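PDB 6X9L: aldehyde dehydrogenase family protein from Pseudomonas syringae pv. tomato, which is a long-chain aliphatic aldehyde dehydrogenase that binds NAD+ and octanal, and probably oxidises such aldehydes with NAD+ as acceptor. Local coordinates for residues A[81-92]-A[196-204]; A[349-360]-A[376-387]. The protein carries 1 engineered substitution. One frame throughout, in Å; residues are numbered along the deposited sequence.

Interaction 1 of 2, residues A[81-92]-A[196-204]; sequences VIGRIHELIIER and QLVHDAGLP
Asp200 OD2 is gripped by both terminal nitrogens of Arg92: NH2 lies 2.7 Å from OD2, and NH1 donates to the same oxygen at a less straight 134°. The carboxylate oxygen sits near the guanidinium plane, but the two planes stand 71° apart, and both nitrogens come in on the anti side of OD2. The other oxygen, Asp200 OD1, takes a bond from Gln196 NE2 one turn earlier in its helix. The extended Arg92 chain runs antiparallel alongside the Leu197 side chain, and Leu88 CG lies above one guanidinium face, displaced toward its margin.

Beneath the salt bridge, helical residues 81-91 and 196-201 run at 127° to each other. Leu197, with CG anti to its backbone N (chi1 -174°), sends its branches between Ile85, Leu88 and Ile89; CD2 meets Ile85 CG2 at 3.7 Å. Ala201 CB abuts Ile85 CG1, and Leu88 CD2 packs against the same methyl. Gly202 ends the helix in a Schellman motif, after which Leu203 CD1 reaches Val81 CG1 at 3.7 Å. Trp70 of helix 53-71 touches both. The packing is aliphatic, while bonds to both oxygens probably keep the Asp200 carboxylate ionised and fix its rotation.

Interaction 2 of 2, residues A[349-360]-A[376-387]; sequences GICEGAKLVCGG and TVFSEVDSSMRI
Glu352 crosses to Met385, Arg386 and Ile387 just after helix 336-351 ends. Its CG lies between the backbone N and the carbonyl carbon (chi1 64°), and beyond it the chain runs extended. CB starts toward the 376-387 segment; CG passes Met385 SD at 4.1 Å; CD comes beside Met385 CB. At the tip the oxygens part: OE1 accepts from Arg386 N at 2.8 Å, on its syn side, while OE2 takes the N-H of Ile387 on its syn lone pair in a nearly straight bond of 172°. The carboxylate thereby binds two successive amides in the first turn of helix 386-389, where the helix dipole would probably favour its negative charge. OE2 also lies against Ile387 CG1. The Arg386 guanidinium turns elsewhere, to Glu390.

Gly353 closes the preceding helix in a Schellman motif, and the chain then enters strand 355-358, an outermost strand of the seven-stranded sheet within this chain. It pairs antiparallel with strand 376-379. Lys355 and Ser379 form a hydrogen-bonded pair, with Ser379 N to Lys355 O at 2.9 Å; Leu356 and Phe378 follow as a non-hydrogen-bonded pair, and beyond them Val357 and Cys358 both face Val377 in a classic beta bulge, their amides making weak bonds to Val377 O.

On the face bearing Leu356, the Phe378 ring has Ile350 CD1 at its edge and in its plane, 3.9 Å from CE1. Leu356 CD1 approaches the same CE1 obliquely, and Ala354 CB lies 3.6 Å from Phe378 CD1. On the face bearing Lys355, Cys358 SG packs on Val377 CB, and Glu308 of helix 304-316 binds both Lys355 NZ and Ser379 OG. At the far end Gly360 N donates to Thr376 OG1 at 3.2 Å, the hydroxyl also being hydrogen-bonded to Arg374 O.

Interactions 1 and 2 share no element of structure and lie on opposite sides of the chain's centre, their own centres about 46 Å apart. Both are partly buried, with 6 of 13 and 8 of 20 touching residues buried, interaction 2 being the more exposed. Interaction 1 joins two helices through side chains, and its cross-segment hydrogen bonds all belong to one arginine-aspartate pair. Interaction 2 joins segments close in sequence and relies chiefly on backbone groups, in strand pairing and in a carboxylate bound to amides at a helix start. Its apolar contacts extend to either face of a sheet margin. Interaction 1 lies away from the annotated sites, whereas Arg386 in interaction 2 has its side chain about 14 Å from bound NAD.

Interaction 1 of 2, residues A[81-92]-A[196-204]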
loop_
_atom_site.group_PDB
_atom_site.type_symbol
_atom_site.label_atom_id
_atom_site.label_comp_id
_atom_site.label_asym_id
_atom_site.label_seq_id
_atom_site.Cartn_x
_atom_site.Cartn_y
_atom_site.Cartn_z
ATOM N N VAL A 81 2.647 -3.781 -28.468
ATOM C CA VAL A 81 1.497 -2.883 -28.515
ATOM C C VAL A 81 1.857 -1.549 -27.872
ATOM O O VAL A 81 1.548 -0.465 -28.392
ATOM C CB VAL A 81 0.284 -3.539 -27.822
ATOM C CG1 VAL A 81 -0.918 -2.637 -27.909
ATOM C CG2 VAL A 81 -0.005 -4.897 -28.449
ATOM N N ILE A 82 2.519 -1.621 -26.721
ATOM C CA ILE A 82 2.932 -0.423 -26.013
ATOM C C ILE A 82 3.888 0.378 -26.869
ATOM O O ILE A 82 3.767 1.606 -26.974
ATOM C CB ILE A 82 3.558 -0.818 -24.665
ATOM C CG1 ILE A 82 2.502 -1.506 -23.801
ATOM C CG2 ILE A 82 4.202 0.384 -23.981
ATOM C CD1 ILE A 82 3.051 -2.172 -22.592
ATOM N N GLY A 83 4.849 -0.303 -27.504
ATOM C CA GLY A 83 5.743 0.390 -28.410
ATOM C C GLY A 83 4.985 1.176 -29.458
ATOM O O GLY A 83 5.312 2.333 -29.741
ATOM N N ARG A 84 3.939 0.566 -30.030
ATOM C CA ARG A 84 3.161 1.210 -31.086
ATOM C C ARG A 84 2.372 2.398 -30.547
ATOM O O ARG A 84 2.323 3.462 -31.177
ATOM C CB ARG A 84 2.232 0.185 -31.732
ATOM C CG ARG A 84 1.280 0.748 -32.731
ATOM C CD ARG A 84 2.011 1.426 -33.866
ATOM N NE ARG A 84 1.085 1.783 -34.938
ATOM C CZ ARG A 84 1.345 2.658 -35.908
ATOM N NH1 ARG A 84 2.510 3.296 -35.960
ATOM N NH2 ARG A 84 0.422 2.901 -36.825
ATOM N N ILE A 85 1.733 2.235 -29.391
ATOM C CA ILE A 85 1.157 3.382 -28.700
ATOM C C ILE A 85 2.153 4.543 -28.635
ATOM O O ILE A 85 1.803 5.697 -28.909
ATOM C CB ILE A 85 0.684 2.964 -27.295
ATOM C CG1 ILE A 85 -0.528 2.039 -27.419
ATOM C CG2 ILE A 85 0.360 4.184 -26.448
ATOM C CD1 ILE A 85 -0.941 1.458 -26.118
ATOM N N HIS A 86 3.405 4.264 -28.253
ATOM C CA HIS A 86 4.400 5.332 -28.142
ATOM C C HIS A 86 4.672 5.997 -29.491
ATOM O O HIS A 86 4.826 7.225 -29.567
ATOM C CB HIS A 86 5.705 4.797 -27.550
ATOM C CG HIS A 86 6.814 5.808 -27.506
ATOM N ND1 HIS A 86 7.795 5.884 -28.473
ATOM C CD2 HIS A 86 7.101 6.779 -26.605
ATOM C CE1 HIS A 86 8.631 6.864 -28.173
ATOM N NE2 HIS A 86 8.230 7.425 -27.046
ATOM N N GLU A 87 4.768 5.205 -30.564
ATOM C CA GLU A 87 4.936 5.797 -31.888
ATOM C C GLU A 87 3.794 6.749 -32.205
ATOM O O GLU A 87 4.014 7.835 -32.756
ATOM C CB GLU A 87 5.009 4.711 -32.955
ATOM C CG GLU A 87 6.177 3.768 -32.836
ATOM C CD GLU A 87 6.009 2.550 -33.728
ATOM O OE1 GLU A 87 5.158 2.597 -34.640
ATOM O OE2 GLU A 87 6.713 1.539 -33.509
ATOM N N LEU A 88 2.565 6.361 -31.855
ATOM C CA LEU A 88 1.404 7.156 -32.230
ATOM C C LEU A 88 1.351 8.462 -31.443
ATOM O O LEU A 88 0.968 9.508 -31.980
ATOM C CB LEU A 88 0.137 6.329 -32.023
ATOM C CG LEU A 88 -0.594 5.854 -33.285
ATOM C CD1 LEU A 88 0.365 5.724 -34.469
ATOM C CD2 LEU A 88 -1.299 4.534 -33.015
ATOM N N ILE A 89 1.744 8.422 -30.171
ATOM C CA ILE A 89 1.857 9.653 -29.400
ATOM C C ILE A 89 2.806 10.623 -30.099
ATOM O O ILE A 89 2.499 11.812 -30.253
ATOM C CB ILE A 89 2.311 9.331 -27.963
ATOM C CG1 ILE A 89 1.188 8.653 -27.193
ATOM C CG2 ILE A 89 2.798 10.581 -27.215
ATOM C CD1 ILE A 89 1.634 8.098 -25.852
ATOM N N ILE A 90 3.965 10.119 -30.554
ATOM C CA ILE A 90 4.976 10.960 -31.195
ATOM C C ILE A 90 4.463 11.490 -32.522
ATOM O O ILE A 90 4.793 12.610 -32.931
ATOM C CB ILE A 90 6.286 10.173 -31.391
ATOM C CG1 ILE A 90 6.880 9.763 -30.038
ATOM C CG2 ILE A 90 7.282 11.000 -32.191
ATOM C CD1 ILE A 90 7.523 10.887 -29.288
ATOM N N GLU A 91 3.666 10.678 -33.223
ATOM C CA GLU A 91 3.097 11.059 -34.514
ATOM C C GLU A 91 2.003 12.110 -34.356
ATOM O O GLU A 91 1.888 13.031 -35.172
ATOM C CB GLU A 91 2.524 9.822 -35.201
ATOM C CG GLU A 91 3.289 9.290 -36.383
ATOM C CD GLU A 91 2.588 8.082 -36.971
ATOM O OE1 GLU A 91 3.195 6.991 -37.017
ATOM O OE2 GLU A 91 1.408 8.222 -37.360
ATOM N N ARG A 92 1.171 11.969 -33.327
ATOM C CA ARG A 92 0.051 12.872 -33.107
ATOM C C ARG A 92 0.349 13.903 -32.028
ATOM O O ARG A 92 -0.579 14.437 -31.414
ATOM C CB ARG A 92 -1.208 12.072 -32.758
ATOM C CG ARG A 92 -1.580 11.041 -33.802
ATOM C CD ARG A 92 -2.703 10.141 -33.329
ATOM N NE ARG A 92 -2.924 9.024 -34.246
ATOM C CZ ARG A 92 -3.929 8.159 -34.142
ATOM N NH1 ARG A 92 -4.821 8.270 -33.165
ATOM N NH2 ARG A 92 -4.054 7.181 -35.020
ATOM N N GLN A 196 -8.635 7.232 -28.455
ATOM C CA GLN A 196 -8.570 6.974 -29.890
ATOM C C GLN A 196 -7.210 6.421 -30.281
ATOM O O GLN A 196 -7.109 5.550 -31.153
ATOM C CB GLN A 196 -8.846 8.261 -30.660
ATOM C CG GLN A 196 -9.024 8.044 -32.143
ATOM C CD GLN A 196 -10.127 7.056 -32.424
ATOM O OE1 GLN A 196 -11.278 7.266 -32.017
ATOM N NE2 GLN A 196 -9.782 5.954 -33.102
ATOM N N LEU A 197 -6.156 6.918 -29.623
ATOM C CA LEU A 197 -4.783 6.553 -29.949
ATOM C C LEU A 197 -4.478 5.103 -29.580
ATOM O O LEU A 197 -3.856 4.376 -30.367
ATOM C CB LEU A 197 -3.816 7.509 -29.237
ATOM C CG LEU A 197 -2.322 7.385 -29.550
ATOM C CD1 LEU A 197 -1.677 8.762 -29.591
ATOM C CD2 LEU A 197 -1.639 6.504 -28.531
ATOM N N VAL A 198 -4.864 4.668 -28.369
ATOM C CA VAL A 198 -4.645 3.259 -28.029
ATOM C C VAL A 198 -5.515 2.363 -28.907
ATOM O O VAL A 198 -5.105 1.255 -29.267
ATOM C CB VAL A 198 -4.865 2.958 -26.524
ATOM C CG1 VAL A 198 -4.110 3.977 -25.615
ATOM C CG2 VAL A 198 -6.339 2.882 -26.176
ATOM N N HIS A 199 -6.706 2.820 -29.292
ATOM C CA HIS A 199 -7.507 2.049 -30.238
ATOM C C HIS A 199 -6.746 1.824 -31.540
ATOM O O HIS A 199 -6.597 0.684 -32.003
ATOM C CB HIS A 199 -8.827 2.758 -30.522
ATOM C CG HIS A 199 -9.666 2.054 -31.538
ATOM N ND1 HIS A 199 -10.353 0.892 -31.253
ATOM C CD2 HIS A 199 -9.905 2.324 -32.844
ATOM C CE1 HIS A 199 -10.993 0.486 -32.333
ATOM N NE2 HIS A 199 -10.734 1.334 -33.314
ATOM N N ASP A 200 -6.264 2.914 -32.147
ATOM C CA ASP A 200 -5.515 2.833 -33.394
ATOM C C ASP A 200 -4.214 2.053 -33.233
ATOM O O ASP A 200 -3.751 1.413 -34.182
ATOM C CB ASP A 200 -5.243 4.246 -33.909
ATOM C CG ASP A 200 -6.507 4.960 -34.365
ATOM O OD1 ASP A 200 -7.521 4.281 -34.633
ATOM O OD2 ASP A 200 -6.491 6.203 -34.473
ATOM N N ALA A 201 -3.621 2.069 -32.040
ATOM C CA ALA A 201 -2.373 1.355 -31.803
ATOM C C ALA A 201 -2.551 -0.160 -31.745
ATOM O O ALA A 201 -1.550 -0.881 -31.820
ATOM C CB ALA A 201 -1.723 1.861 -30.506
ATOM N N GLY A 202 -3.777 -0.652 -31.598
ATOM C CA GLY A 202 -4.044 -2.079 -31.593
ATOM C C GLY A 202 -4.278 -2.733 -30.241
ATOM O O GLY A 202 -4.032 -3.936 -30.106
ATOM N N LEU A 203 -4.735 -1.997 -29.249
ATOM C CA LEU A 203 -4.905 -2.577 -27.927
ATOM C C LEU A 203 -6.208 -3.368 -27.879
ATOM O O LEU A 203 -7.267 -2.818 -28.180
ATOM C CB LEU A 203 -4.909 -1.474 -26.881
ATOM C CG LEU A 203 -4.763 -1.827 -25.408
ATOM C CD1 LEU A 203 -3.356 -2.338 -25.095
ATOM C CD2 LEU A 203 -5.096 -0.582 -24.615
ATOM N N PRO A 204 -6.177 -4.637 -27.474
ATOM C CA PRO A 204 -7.378 -5.465 -27.580
ATOM C C PRO A 204 -8.537 -4.851 -26.831
ATOM O O PRO A 204 -8.364 -4.270 -25.744
ATOM C CB PRO A 204 -6.942 -6.798 -26.948
ATOM C CG PRO A 204 -5.451 -6.790 -26.968
ATOM C CD PRO A 204 -5.071 -5.342 -26.800
#

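Interaction 2 of 2, residues A[349-360]-A[376-387]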
loop_
_atom_site.group_PDB
_atom_site.type_symbol
_atom_site.label_atom_id
_atom_site.label_comp_id
_atom_site.label_asym_id
_atom_site.label_seq_id
_atom_site.Cartn_x
_atom_site.Cartn_y
_atom_site.Cartn_z
ATOM N N GLY A 349 -2.279 35.521 2.325
ATOM C CA GLY A 349 -0.902 35.864 2.643
ATOM C C GLY A 349 -0.721 37.338 2.950
ATOM O O GLY A 349 -0.038 37.704 3.910
ATOM N N ILE A 350 -1.315 38.203 2.125
ATOM C CA ILE A 350 -1.361 39.628 2.444
ATOM C C ILE A 350 -1.899 39.838 3.855
ATOM O O ILE A 350 -1.317 40.571 4.656
ATOM C CB ILE A 350 -2.221 40.384 1.417
ATOM C CG1 ILE A 350 -1.828 40.029 -0.025
ATOM C CG2 ILE A 350 -2.144 41.873 1.675
ATOM C CD1 ILE A 350 -0.672 40.813 -0.563
ATOM N N CYS A 351 -3.024 39.188 4.181
ATOM C CA CYS A 351 -3.717 39.498 5.429
ATOM C C CYS A 351 -2.982 38.974 6.648
ATOM O O CYS A 351 -3.216 39.478 7.751
ATOM C CB CYS A 351 -5.145 38.938 5.422
ATOM S SG CYS A 351 -6.399 40.046 4.716
ATOM N N GLU A 352 -2.128 37.965 6.488
ATOM C CA GLU A 352 -1.371 37.429 7.605
ATOM C C GLU A 352 -0.004 38.081 7.721
ATOM O O GLU A 352 0.818 37.649 8.530
ATOM C CB GLU A 352 -1.263 35.896 7.502
ATOM C CG GLU A 352 -0.516 35.309 6.318
ATOM C CD GLU A 352 -0.713 33.782 6.199
ATOM O OE1 GLU A 352 -1.156 33.133 7.178
ATOM O OE2 GLU A 352 -0.430 33.224 5.115
ATOM N N GLY A 353 0.247 39.128 6.948
ATOM C CA GLY A 353 1.398 39.963 7.176
ATOM C C GLY A 353 2.650 39.592 6.429
ATOM O O GLY A 353 3.711 40.156 6.724
ATOM N N ALA A 354 2.577 38.670 5.474
ATOM C CA ALA A 354 3.751 38.380 4.671
ATOM C C ALA A 354 4.157 39.624 3.889
ATOM O O ALA A 354 3.370 40.555 3.702
ATOM C CB ALA A 354 3.473 37.219 3.725
ATOM N N LYS A 355 5.404 39.646 3.445
ATOM C CA LYS A 355 5.878 40.715 2.580
ATOM C C LYS A 355 5.572 40.351 1.133
ATOM O O LYS A 355 5.932 39.265 0.674
ATOM C CB LYS A 355 7.378 40.947 2.761
ATOM C CG LYS A 355 7.943 42.045 1.879
ATOM C CD LYS A 355 9.453 41.968 1.830
ATOM C CE LYS A 355 10.101 43.340 1.819
ATOM N NZ LYS A 355 11.569 43.230 1.568
ATOM N N LEU A 356 4.903 41.258 0.425
ATOM C CA LEU A 356 4.574 41.077 -0.987
ATOM C C LEU A 356 5.727 41.630 -1.811
ATOM O O LEU A 356 5.783 42.818 -2.131
ATOM C CB LEU A 356 3.260 41.768 -1.325
ATOM C CG LEU A 356 2.716 41.573 -2.741
ATOM C CD1 LEU A 356 2.336 40.120 -2.952
ATOM C CD2 LEU A 356 1.539 42.487 -3.013
ATOM N N VAL A 357 6.666 40.750 -2.153
ATOM C CA VAL A 357 7.829 41.160 -2.933
ATOM C C VAL A 357 7.409 41.609 -4.324
ATOM O O VAL A 357 7.984 42.544 -4.891
ATOM C CB VAL A 357 8.846 40.007 -3.008
ATOM C CG1 VAL A 357 9.999 40.359 -3.950
ATOM C CG2 VAL A 357 9.341 39.622 -1.615
ATOM N N CYS A 358 6.417 40.941 -4.903
ATOM C CA CYS A 358 5.952 41.219 -6.257
ATOM C C CYS A 358 4.713 40.364 -6.486
ATOM O O CYS A 358 4.378 39.504 -5.668
ATOM C CB CYS A 358 7.025 40.914 -7.294
ATOM S SG CYS A 358 7.161 39.159 -7.618
ATOM N N GLY A 359 4.042 40.594 -7.620
ATOM C CA GLY A 359 2.765 39.942 -7.849
ATOM C C GLY A 359 1.684 40.601 -7.008
ATOM O O GLY A 359 1.793 41.759 -6.626
ATOM N N GLY A 360 0.649 39.834 -6.689
ATOM C CA GLY A 360 -0.487 40.348 -5.958
ATOM C C GLY A 360 -1.774 39.770 -6.504
ATOM O O GLY A 360 -1.753 38.912 -7.390
ATOM N N THR A 376 3.473 35.493 -8.194
ATOM C CA THR A 376 3.523 36.160 -6.901
ATOM C C THR A 376 4.616 35.575 -6.016
ATOM O O THR A 376 4.790 34.349 -5.943
ATOM C CB THR A 376 2.165 36.082 -6.189
ATOM O OG1 THR A 376 1.171 36.656 -7.037
ATOM C CG2 THR A 376 2.196 36.888 -4.900
ATOM N N VAL A 377 5.350 36.478 -5.351
ATOM C CA VAL A 377 6.427 36.128 -4.432
ATOM C C VAL A 377 6.181 36.825 -3.094
ATOM O O VAL A 377 6.008 38.050 -3.036
ATOM C CB VAL A 377 7.816 36.496 -4.991
ATOM C CG1 VAL A 377 8.886 36.216 -3.977
ATOM C CG2 VAL A 377 8.104 35.700 -6.233
ATOM N N PHE A 378 6.155 36.031 -2.026
ATOM C CA PHE A 378 6.124 36.494 -0.653
ATOM C C PHE A 378 7.474 36.249 0.008
ATOM O O PHE A 378 8.138 35.240 -0.251
ATOM C CB PHE A 378 5.032 35.772 0.149
ATOM C CG PHE A 378 3.653 36.186 -0.211
ATOM C CD1 PHE A 378 3.203 37.458 0.099
ATOM C CD2 PHE A 378 2.795 35.311 -0.861
ATOM C CE1 PHE A 378 1.916 37.851 -0.236
ATOM C CE2 PHE A 378 1.506 35.705 -1.193
ATOM C CZ PHE A 378 1.070 36.979 -0.886
ATOM N N SER A 379 7.863 37.161 0.893
ATOM C CA SER A 379 9.095 36.996 1.650
ATOM C C SER A 379 8.821 37.283 3.119
ATOM O O SER A 379 7.698 37.617 3.509
ATOM C CB SER A 379 10.208 37.904 1.115
ATOM O OG SER A 379 11.427 37.584 1.742
ATOM N N GLU A 380 9.855 37.088 3.936
ATOM C CA GLU A 380 9.761 37.244 5.410
ATOM C C GLU A 380 8.601 36.376 5.866
ATOM O O GLU A 380 7.815 36.811 6.688
ATOM C CB GLU A 380 9.608 38.701 5.840
ATOM C CG GLU A 380 10.918 39.450 5.892
ATOM C CD GLU A 380 10.795 40.956 5.940
ATOM O OE1 GLU A 380 9.677 41.450 6.169
ATOM O OE2 GLU A 380 11.813 41.626 5.728
ATOM N N VAL A 381 8.532 35.188 5.294
ATOM C CA VAL A 381 7.430 34.226 5.530
ATOM C C VAL A 381 7.745 33.348 6.732
ATOM O O VAL A 381 8.826 32.802 6.829
ATOM C CB VAL A 381 7.177 33.394 4.264
ATOM C CG1 VAL A 381 6.419 32.114 4.551
ATOM C CG2 VAL A 381 6.454 34.203 3.220
ATOM N N ASP A 382 6.773 33.247 7.615
ATOM C CA ASP A 382 6.898 32.376 8.795
ATOM C C ASP A 382 6.326 31.016 8.434
ATOM O O ASP A 382 5.251 30.980 7.855
ATOM C CB ASP A 382 6.062 32.923 9.935
ATOM C CG ASP A 382 6.524 32.317 11.228
ATOM O OD1 ASP A 382 7.563 32.743 11.708
ATOM O OD2 ASP A 382 5.875 31.392 11.695
ATOM N N SER A 383 6.899 29.948 8.971
ATOM C CA SER A 383 6.455 28.556 8.706
ATOM C C SER A 383 5.010 28.311 9.149
ATOM O O SER A 383 4.394 27.435 8.597
ATOM C CB SER A 383 7.409 27.542 9.243
ATOM O OG SER A 383 8.397 27.223 8.283
ATOM N N SER A 384 4.536 29.012 10.163
ATOM C CA SER A 384 3.151 28.942 10.650
ATOM C C SER A 384 2.180 29.645 9.703
ATOM O O SER A 384 0.996 29.546 9.955
ATOM C CB SER A 384 3.077 29.572 11.979
ATOM O OG SER A 384 3.395 30.938 11.874
ATOM N N MET A 385 2.636 30.386 8.701
ATOM C CA MET A 385 1.632 31.069 7.902
ATOM C C MET A 385 0.850 30.080 7.036
ATOM O O MET A 385 1.344 29.004 6.668
ATOM C CB MET A 385 2.283 32.139 7.030
ATOM C CG MET A 385 2.950 33.223 7.821
ATOM S SD MET A 385 3.493 34.585 6.782
ATOM C CE MET A 385 3.990 35.780 8.029
ATOM N N ARG A 386 -0.399 30.457 6.724
ATOM C CA ARG A 386 -1.224 29.651 5.830
ATOM C C ARG A 386 -0.530 29.423 4.493
ATOM O O ARG A 386 -0.479 28.293 3.989
ATOM C CB ARG A 386 -2.582 30.321 5.616
ATOM C CG ARG A 386 -3.610 30.030 6.692
ATOM C CD ARG A 386 -5.009 30.336 6.207
ATOM N NE ARG A 386 -5.385 29.493 5.076
ATOM C CZ ARG A 386 -6.301 29.831 4.169
ATOM N NH1 ARG A 386 -6.920 30.995 4.265
ATOM N NH2 ARG A 386 -6.587 29.011 3.160
ATOM N N ILE A 387 0.001 30.488 3.890
ATOM C CA ILE A 387 0.651 30.333 2.598
ATOM C C ILE A 387 1.897 29.445 2.668
ATOM O O ILE A 387 2.364 28.971 1.628
ATOM C CB ILE A 387 0.996 31.713 2.014
ATOM C CG1 ILE A 387 1.848 32.516 2.993
ATOM C CG2 ILE A 387 -0.269 32.481 1.666
ATOM C CD1 ILE A 387 2.470 33.742 2.362
#